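Side-chain contact in putative branched-chain amino acid transport system substrate-binding protein (Rhodopseudomonas palustris, PDB 3TX6), which probably serves as the periplasmic solute-binding component of an ABC transporter, binding aromatic acids such as 3-(4-hydroxyphenyl)pyruvic acid: residues 125-130 / 153-158. Sequence-based numbering, arbitrary orientation.
Sequences VLYEHM and NDLKKQ
Tyr-127 reaches from helix segment 125-130 to segment 153-158, whose axis passes 11.4 Å away at a crossing angle of -53°, a separation wide enough for a whole aromatic ring to fill. Its CG stands anti to the carbonyl carbon (chi1 -42°), which carries the ring toward the second helix, and its phenol end reaches the backbone there; Tyr-127 OH lies 3.3 Å from Leu-155 N, but at an angle too poor for a hydrogen bond. The hydroxyl instead donates to the carboxylate of Asp-154, with Tyr-127 OH 2.7 Å from Asp-154 OD2. It meets that oxygen on the anti side, 28° out of the carboxylate plane. Asp-154 OD1 offers its syn lone pair to Gln-158 NE2, 2.9 Å away, one helical turn further on. Aspartate thus supplies two oxygens for two partners, which fixes the rotation of this buried acid and probably favours its ionised form. Tyrosine suits the site because it joins an apolar ring to a polar tip. Leucine brings a branched methyl: Leu-155 CD1 packs obliquely against Tyr-127 CE1 (3.8 Å). Glutamine combines methylenes for the ring edge with an amide: Gln-158 CG lies in the ring plane, 4.0 Å from Tyr-127 CD2, while NE2 also bonds to Pro-120 O, tying segment 153-158 back to the start of helix 119-130. Met-162 and Leu-164, after helix 146-161, add further contacts to Tyr-127. Helix 146-161 is the crossover helix of a beta-alpha-beta unit joining parallel neighbours 137-143 and 165-172, in one domain of this periplasmic binding protein. Beside it lies helix 119-130, joined to strands 242-245 and 218-221 by Leu-126, which packs on Ala-244 and Tyr-220, and by His-129 ND1, which bonds to Tyr-220 OH.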
ATOM      1  N   VAL A 125      -7.052  11.455   7.262  1.00 23.87           N
ATOM      2  CA  VAL A 125      -7.280  12.388   6.157  1.00 22.33           C
ATOM      3  C   VAL A 125      -8.726  12.277   5.677  1.00 21.90           C
ATOM      4  O   VAL A 125      -9.370  13.267   5.318  1.00 25.99           O
ATOM      5  CB  VAL A 125      -6.195  12.316   5.030  1.00 22.35           C
ATOM      6  CG1 VAL A 125      -6.422  11.181   4.013  1.00 23.87           C
ATOM      7  CG2 VAL A 125      -6.098  13.642   4.321  1.00 30.54           C
ATOM      8  N   LEU A 126      -9.285  11.091   5.685  1.00 24.54           N
ATOM      9  CA  LEU A 126     -10.676  10.907   5.279  1.00 22.27           C
ATOM     10  C   LEU A 126     -11.648  11.468   6.299  1.00 22.73           C
ATOM     11  O   LEU A 126     -12.608  12.160   5.935  1.00 24.57           O
ATOM     12  CB  LEU A 126     -10.981   9.435   5.071  1.00 20.99           C
ATOM     13  CG  LEU A 126     -10.197   8.692   3.958  1.00 20.28           C
ATOM     14  CD1 LEU A 126     -10.523   7.187   4.011  1.00 23.62           C
ATOM     15  CD2 LEU A 126     -10.501   9.285   2.584  1.00 22.51           C
ATOM     16  N   TYR A 127     -11.416  11.174   7.572  1.00 20.25           N
ATOM     17  CA  TYR A 127     -12.326  11.651   8.623  1.00 19.91           C
ATOM     18  C   TYR A 127     -12.268  13.191   8.764  1.00 21.65           C
ATOM     19  O   TYR A 127     -13.278  13.818   9.069  1.00 24.15           O
ATOM     20  CB  TYR A 127     -12.085  10.989   9.985  1.00 21.79           C
ATOM     21  CG  TYR A 127     -11.823   9.485   9.945  1.00 21.88           C
ATOM     22  CD1 TYR A 127     -12.483   8.678   9.045  1.00 19.28           C
ATOM     23  CD2 TYR A 127     -10.914   8.878  10.817  1.00 22.23           C
ATOM     24  CE1 TYR A 127     -12.211   7.329   8.961  1.00 20.34           C
ATOM     25  CE2 TYR A 127     -10.657   7.516  10.752  1.00 23.13           C
ATOM     26  CZ  TYR A 127     -11.299   6.757   9.807  1.00 22.21           C
ATOM     27  OH  TYR A 127     -11.073   5.396   9.678  1.00 25.85           O
ATOM     28  N   GLU A 128     -11.100  13.776   8.585  1.00 22.42           N
ATOM     29  CA  GLU A 128     -10.955  15.231   8.624  1.00 22.74           C
ATOM     30  C   GLU A 128     -11.861  15.854   7.594  1.00 23.82           C
ATOM     31  O   GLU A 128     -12.544  16.828   7.874  1.00 29.38           O
ATOM     32  CB  GLU A 128      -9.512  15.701   8.402  1.00 29.40           C
ATOM     33  CG  GLU A 128      -8.618  15.526   9.630  1.00 31.84           C
ATOM     34  CD  GLU A 128      -7.140  15.853   9.383  1.00 40.40           C
ATOM     35  OE1 GLU A 128      -6.732  15.964   8.199  1.00 44.33           O
ATOM     36  OE2 GLU A 128      -6.383  16.000  10.387  1.00 57.71           O
ATOM     37  N   HIS A 129     -11.819  15.310   6.371  1.00 24.49           N
ATOM     38  CA  HIS A 129     -12.695  15.769   5.323  1.00 24.03           C
ATOM     39  C   HIS A 129     -14.140  15.600   5.655  1.00 24.55           C
ATOM     40  O   HIS A 129     -14.940  16.537   5.418  1.00 25.25           O
ATOM     41  CB  HIS A 129     -12.364  15.070   4.023  1.00 23.41           C
ATOM     42  CG  HIS A 129     -13.133  15.583   2.866  1.00 24.63           C
ATOM     43  ND1 HIS A 129     -14.354  15.112   2.537  1.00 20.77           N
ATOM     44  CD2 HIS A 129     -12.822  16.583   1.943  1.00 23.77           C
ATOM     45  CE1 HIS A 129     -14.805  15.800   1.449  1.00 24.27           C
ATOM     46  NE2 HIS A 129     -13.845  16.664   1.074  1.00 25.83           N
HETATM   47  N   MSE A 130     -14.512  14.438   6.197  0.50 24.08           N
HETATM   48  CA  MSE A 130     -15.896  14.201   6.627  0.50 24.11           C
HETATM   49  C   MSE A 130     -16.337  15.345   7.529  0.50 23.81           C
HETATM   50  O   MSE A 130     -17.371  15.945   7.293  0.50 27.63           O
HETATM   51  CB  MSE A 130     -16.032  12.827   7.307  0.50 17.93           C
HETATM   52  CG  MSE A 130     -15.849  11.595   6.386  0.50 13.03           C
HETATM   53 SE   MSE A 130     -16.059   9.970   7.498  0.50 13.68          SE
HETATM   54  CE  MSE A 130     -15.326   8.720   6.130  0.50 15.47           C
ATOM     55  N   ASN A 153     -11.603  -0.905  12.688  1.00 19.95           N
ATOM     56  CA  ASN A 153     -11.155  -0.543  14.009  1.00 19.68           C
ATOM     57  C   ASN A 153     -10.711   0.914  14.079  1.00 18.58           C
ATOM     58  O   ASN A 153     -10.941   1.600  15.095  1.00 20.35           O
ATOM     59  CB  ASN A 153     -10.020  -1.441  14.457  1.00 19.89           C
ATOM     60  CG  ASN A 153     -10.449  -2.861  14.695  1.00 23.95           C
ATOM     61  OD1 ASN A 153     -11.641  -3.169  14.781  1.00 26.23           O
ATOM     62  ND2 ASN A 153      -9.458  -3.736  14.842  1.00 25.76           N
ATOM     63  N   ASP A 154     -10.089   1.380  13.007  1.00 18.37           N
ATOM     64  CA  ASP A 154      -9.647   2.761  12.936  1.00 19.52           C
ATOM     65  C   ASP A 154     -10.861   3.715  12.871  1.00 17.43           C
ATOM     66  O   ASP A 154     -10.859   4.783  13.521  1.00 19.31           O
ATOM     67  CB  ASP A 154      -8.718   2.974  11.721  1.00 18.23           C
ATOM     68  CG  ASP A 154      -8.185   4.398  11.638  1.00 16.02           C
ATOM     69  OD1 ASP A 154      -7.358   4.734  12.505  1.00 21.58           O
ATOM     70  OD2 ASP A 154      -8.627   5.188  10.738  1.00 25.59           O
ATOM     71  N   LEU A 155     -11.889   3.353  12.101  1.00 18.75           N
ATOM     72  CA  LEU A 155     -13.099   4.179  12.041  1.00 19.02           C
ATOM     73  C   LEU A 155     -13.725   4.298  13.436  1.00 22.18           C
ATOM     74  O   LEU A 155     -14.168   5.371  13.846  1.00 20.99           O
ATOM     75  CB  LEU A 155     -14.109   3.584  11.061  1.00 19.29           C
ATOM     76  CG  LEU A 155     -15.445   4.280  10.841  1.00 18.95           C
ATOM     77  CD1 LEU A 155     -15.311   5.676  10.273  1.00 24.45           C
ATOM     78  CD2 LEU A 155     -16.374   3.422   9.958  1.00 22.70           C
ATOM     79  N   LYS A 156     -13.705   3.204  14.183  1.00 20.88           N
ATOM     80  CA  LYS A 156     -14.348   3.153  15.478  1.00 22.88           C
ATOM     81  C   LYS A 156     -13.503   3.953  16.469  1.00 25.65           C
ATOM     82  O   LYS A 156     -14.046   4.734  17.247  1.00 31.10           O
ATOM     83  CB  LYS A 156     -14.430   1.702  15.925  1.00 29.15           C
ATOM     84  CG  LYS A 156     -15.594   1.298  16.808  1.00 41.62           C
ATOM     85  CD  LYS A 156     -15.677  -0.233  16.815  1.00 44.01           C
ATOM     86  CE  LYS A 156     -14.532  -0.871  17.606  1.00 55.79           C
ATOM     87  NZ  LYS A 156     -13.955  -2.134  17.053  1.00 70.73           N
ATOM     88  N   LYS A 157     -12.174   3.800  16.424  1.00 22.38           N
ATOM     89  CA  LYS A 157     -11.336   4.411  17.453  1.00 23.88           C
ATOM     90  C   LYS A 157     -11.069   5.891  17.129  1.00 24.64           C
ATOM     91  O   LYS A 157     -11.418   6.791  17.890  1.00 31.49           O
ATOM     92  CB  LYS A 157     -10.044   3.611  17.644  1.00 28.23           C
ATOM     93  CG  LYS A 157      -9.027   4.241  18.596  1.00 36.33           C
ATOM     94  CD  LYS A 157      -7.756   3.384  18.707  1.00 44.57           C
ATOM     95  CE  LYS A 157      -6.702   4.049  19.599  1.00 43.06           C
ATOM     96  NZ  LYS A 157      -5.377   3.368  19.612  1.00 49.18           N
ATOM     97  N   GLN A 158     -10.485   6.123  15.977  1.00 23.42           N
ATOM     98  CA  GLN A 158     -10.106   7.443  15.566  1.00 22.81           C
ATOM     99  C   GLN A 158     -11.319   8.213  15.063  1.00 25.10           C
ATOM    100  O   GLN A 158     -11.536   9.411  15.391  1.00 26.06           O
ATOM    101  CB  GLN A 158      -8.977   7.333  14.504  1.00 24.96           C
ATOM    102  CG  GLN A 158      -8.549   8.681  14.017  1.00 27.25           C
ATOM    103  CD  GLN A 158      -7.313   8.693  13.178  1.00 27.76           C
ATOM    104  OE1 GLN A 158      -6.623   9.722  13.153  1.00 28.55           O
ATOM    105  NE2 GLN A 158      -7.010   7.578  12.475  1.00 21.04           N
TER